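Local coordinates for protein phenylalanyl-tRNA synthetase beta chain (Bacteroides fragilis, PDB 3IG2) that forms the core-domain part of the beta subunit of phenylalanyl-tRNA synthetase, the tetrameric magnesium-dependent enzyme that uses ATP to attach phenylalanine to tRNA(Phe), at residues Y143-F148 and L153-L158. Numbering follows the deposited sequence.
Sequences YVENIF and LDLHSL
F148 is the side chain on which three leucines of 153-158 converge, a compact example of how the chain leaving a helix can fold back over an aromatic near the helix end. L153 lies alongside it, pointing the same way, and sets CD1 over one face of the ring, 4.2 Å from the centroid of F148 and 23° off the normal, a CH-pi contact. V144 CG1, from one helical turn earlier, lies over the opposite face; both methyls sit toward the rim, so the ring is held between its own helix and the returning chain. L155 comes in near the ring plane, its CD1 3.7 Å from F148 CB, while L158 CD1 approaches obliquely to 3.9 Å from F148 CD2. With CG beside the backbone N and anti to the carbonyl carbon (chi1 -68°), the ring stands between V144 and the leucines and reaches down to the sheet.

The segments join the last part of helix 134-150 to the loop leading into strand 159-163, outermost in this chain's mixed sheet, in the catalytic-like module of the beta subunit, related in fold to class II synthetase cores. F148 also rests on A183, V174 and L207 of that sheet, and L158 on L182 and V174, which continues the apolar layer between helix and strands.

One backbone bond fixes the start of the return: L153 N donates to F148 O over 3.0 Å. Within the loop, D154 O accepts from both S157 N and S157 OG, the latter at 2.7 Å and in the carbonyl plane, which steadies the short 3-10 turn carrying L155. The other branch of L155, CD2, meets the extended E145 at about a right angle, 3.3 Å from carboxylate OE2, an atom that also has a long, weak ion pair with K149.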
ATOM      1  N   TYR B 143      -2.217  13.924   8.420  1.00  2.00           N
ATOM      2  CA  TYR B 143      -3.272  14.039   7.407  1.00  2.00           C
ATOM      3  C   TYR B 143      -3.545  15.521   7.118  1.00  2.00           C
ATOM      4  O   TYR B 143      -3.719  15.931   5.969  1.00  2.00           O
ATOM      5  CB  TYR B 143      -4.563  13.297   7.829  1.00  2.00           C
ATOM      6  CG  TYR B 143      -4.434  11.786   8.023  1.00  2.00           C
ATOM      7  CD1 TYR B 143      -4.188  10.936   6.937  1.00  2.00           C
ATOM      8  CD2 TYR B 143      -4.586  11.210   9.293  1.00  2.00           C
ATOM      9  CE1 TYR B 143      -4.076   9.550   7.124  1.00  2.00           C
ATOM     10  CE2 TYR B 143      -4.473   9.832   9.487  1.00  2.00           C
ATOM     11  CZ  TYR B 143      -4.228   9.012   8.401  1.00  2.00           C
ATOM     12  OH  TYR B 143      -4.131   7.656   8.617  1.00  2.00           O
ATOM     13  N   VAL B 144      -3.562  16.338   8.160  1.00  2.00           N
ATOM     14  CA  VAL B 144      -3.786  17.781   8.015  1.00  2.25           C
ATOM     15  C   VAL B 144      -2.625  18.417   7.243  1.00  3.85           C
ATOM     16  O   VAL B 144      -2.846  19.220   6.352  1.00  3.73           O
ATOM     17  CB  VAL B 144      -4.079  18.488   9.382  1.00  2.05           C
ATOM     18  CG1 VAL B 144      -4.256  20.040   9.095  1.00  2.00           C
ATOM     19  CG2 VAL B 144      -5.286  17.904  10.123  1.00  2.32           C
ATOM     20  N   GLU B 145      -1.394  18.013   7.551  1.00  7.13           N
ATOM     21  CA  GLU B 145      -0.201  18.598   6.909  1.00 10.03           C
ATOM     22  C   GLU B 145      -0.226  18.318   5.405  1.00 11.78           C
ATOM     23  O   GLU B 145       0.073  19.187   4.584  1.00 12.04           O
ATOM     24  CB  GLU B 145       1.082  18.050   7.515  1.00 10.56           C
ATOM     25  CG  GLU B 145       2.286  18.261   6.577  1.00 12.96           C
ATOM     26  CD  GLU B 145       3.614  18.233   7.257  1.00 15.06           C
ATOM     27  OE1 GLU B 145       3.729  17.734   8.381  1.00 13.97           O
ATOM     28  OE2 GLU B 145       4.585  18.719   6.640  1.00 21.41           O
ATOM     29  N   ASN B 146      -0.630  17.100   5.049  1.00 13.17           N
ATOM     30  CA  ASN B 146      -0.631  16.676   3.652  1.00 13.56           C
ATOM     31  C   ASN B 146      -1.759  17.313   2.859  1.00 14.16           C
ATOM     32  O   ASN B 146      -1.618  17.575   1.649  1.00 13.77           O
ATOM     33  CB  ASN B 146      -0.621  15.155   3.561  1.00 13.55           C
ATOM     34  CG  ASN B 146       0.740  14.585   3.896  1.00 15.01           C
ATOM     35  OD1 ASN B 146       1.769  15.207   3.587  1.00 16.92           O
ATOM     36  ND2 ASN B 146       0.765  13.413   4.537  1.00 13.12           N
ATOM     37  N   ILE B 147      -2.857  17.603   3.550  1.00 13.22           N
ATOM     38  CA  ILE B 147      -3.913  18.422   2.965  1.00 13.73           C
ATOM     39  C   ILE B 147      -3.379  19.819   2.699  1.00 14.42           C
ATOM     40  O   ILE B 147      -3.542  20.341   1.583  1.00 15.27           O
ATOM     41  CB  ILE B 147      -5.184  18.486   3.836  1.00 12.85           C
ATOM     42  CG1 ILE B 147      -5.896  17.138   3.805  1.00 12.50           C
ATOM     43  CG2 ILE B 147      -6.146  19.509   3.280  1.00 12.15           C
ATOM     44  CD1 ILE B 147      -6.927  16.975   4.882  1.00  9.21           C
ATOM     45  N   PHE B 148      -2.731  20.425   3.690  1.00 14.36           N
ATOM     46  CA  PHE B 148      -2.147  21.749   3.473  1.00 14.90           C
ATOM     47  C   PHE B 148      -1.187  21.771   2.275  1.00 14.55           C
ATOM     48  O   PHE B 148      -1.251  22.682   1.455  1.00 15.27           O
ATOM     49  CB  PHE B 148      -1.449  22.285   4.719  1.00 14.33           C
ATOM     50  CG  PHE B 148      -2.382  22.623   5.846  1.00 15.62           C
ATOM     51  CD1 PHE B 148      -3.753  22.797   5.630  1.00 14.37           C
ATOM     52  CD2 PHE B 148      -1.885  22.816   7.120  1.00 14.00           C
ATOM     53  CE1 PHE B 148      -4.589  23.141   6.653  1.00 15.78           C
ATOM     54  CE2 PHE B 148      -2.731  23.153   8.157  1.00 16.53           C
ATOM     55  CZ  PHE B 148      -4.093  23.322   7.918  1.00 15.89           C
ATOM     56  N   LEU B 153      -0.312  25.360   0.476  1.00 12.98           N
ATOM     57  CA  LEU B 153      -0.157  26.250   1.622  1.00 13.09           C
ATOM     58  C   LEU B 153       1.252  26.161   2.144  1.00 12.79           C
ATOM     59  O   LEU B 153       1.843  25.079   2.208  1.00 13.04           O
ATOM     60  CB  LEU B 153      -1.130  25.916   2.746  1.00 13.14           C
ATOM     61  CG  LEU B 153      -2.280  26.847   3.124  1.00 14.66           C
ATOM     62  CD1 LEU B 153      -2.760  26.409   4.502  1.00 14.40           C
ATOM     63  CD2 LEU B 153      -1.862  28.330   3.170  1.00 15.56           C
ATOM     64  N   ASP B 154       1.797  27.319   2.487  1.00 12.38           N
ATOM     65  CA  ASP B 154       3.167  27.422   2.945  1.00 12.00           C
ATOM     66  C   ASP B 154       3.182  27.209   4.463  1.00 11.10           C
ATOM     67  O   ASP B 154       2.790  28.086   5.215  1.00 10.91           O
ATOM     68  CB  ASP B 154       3.723  28.794   2.543  1.00 12.09           C
ATOM     69  CG  ASP B 154       5.068  29.106   3.182  1.00 13.45           C
ATOM     70  OD1 ASP B 154       5.834  28.168   3.518  1.00 13.43           O
ATOM     71  OD2 ASP B 154       5.357  30.316   3.330  1.00 15.35           O
ATOM     72  N   LEU B 155       3.626  26.032   4.892  1.00 10.46           N
ATOM     73  CA  LEU B 155       3.603  25.641   6.303  1.00 10.17           C
ATOM     74  C   LEU B 155       4.312  26.626   7.265  1.00 10.64           C
ATOM     75  O   LEU B 155       3.858  26.862   8.395  1.00 10.08           O
ATOM     76  CB  LEU B 155       4.209  24.243   6.441  1.00 10.08           C
ATOM     77  CG  LEU B 155       3.389  22.946   6.393  1.00  8.95           C
ATOM     78  CD1 LEU B 155       1.977  23.067   5.863  1.00  9.25           C
ATOM     79  CD2 LEU B 155       4.185  21.875   5.658  1.00  8.72           C
ATOM     80  N   HIS B 156       5.412  27.211   6.817  1.00 11.04           N
ATOM     81  CA  HIS B 156       6.194  28.069   7.688  1.00 12.06           C
ATOM     82  C   HIS B 156       5.532  29.428   7.874  1.00 12.32           C
ATOM     83  O   HIS B 156       5.925  30.200   8.743  1.00 12.58           O
ATOM     84  CB  HIS B 156       7.642  28.169   7.188  1.00 12.32           C
ATOM     85  CG  HIS B 156       8.205  26.853   6.748  1.00 14.15           C
ATOM     86  ND1 HIS B 156       8.767  26.659   5.502  1.00 16.06           N
ATOM     87  CD2 HIS B 156       8.248  25.649   7.371  1.00 15.22           C
ATOM     88  CE1 HIS B 156       9.146  25.399   5.382  1.00 15.94           C
ATOM     89  NE2 HIS B 156       8.842  24.764   6.502  1.00 16.12           N
ATOM     90  N   SER B 157       4.495  29.692   7.084  1.00 12.69           N
ATOM     91  CA  SER B 157       3.695  30.896   7.253  1.00 13.29           C
ATOM     92  C   SER B 157       2.644  30.769   8.370  1.00 13.83           C
ATOM     93  O   SER B 157       1.997  31.754   8.727  1.00 14.02           O
ATOM     94  CB  SER B 157       3.020  31.300   5.932  1.00 12.95           C
ATOM     95  OG  SER B 157       1.832  30.549   5.692  1.00 13.12           O
ATOM     96  N   LEU B 158       2.472  29.567   8.918  1.00 14.43           N
ATOM     97  CA  LEU B 158       1.346  29.303   9.852  1.00 14.61           C
ATOM     98  C   LEU B 158       1.775  29.440  11.328  1.00 14.27           C
ATOM     99  O   LEU B 158       2.925  29.188  11.676  1.00 14.05           O
ATOM    100  CB  LEU B 158       0.788  27.891   9.619  1.00 14.52           C
ATOM    101  CG  LEU B 158       0.419  27.445   8.203  1.00 15.19           C
ATOM    102  CD1 LEU B 158       0.243  25.927   8.191  1.00 16.66           C
ATOM    103  CD2 LEU B 158      -0.830  28.155   7.651  1.00 12.99           C
TER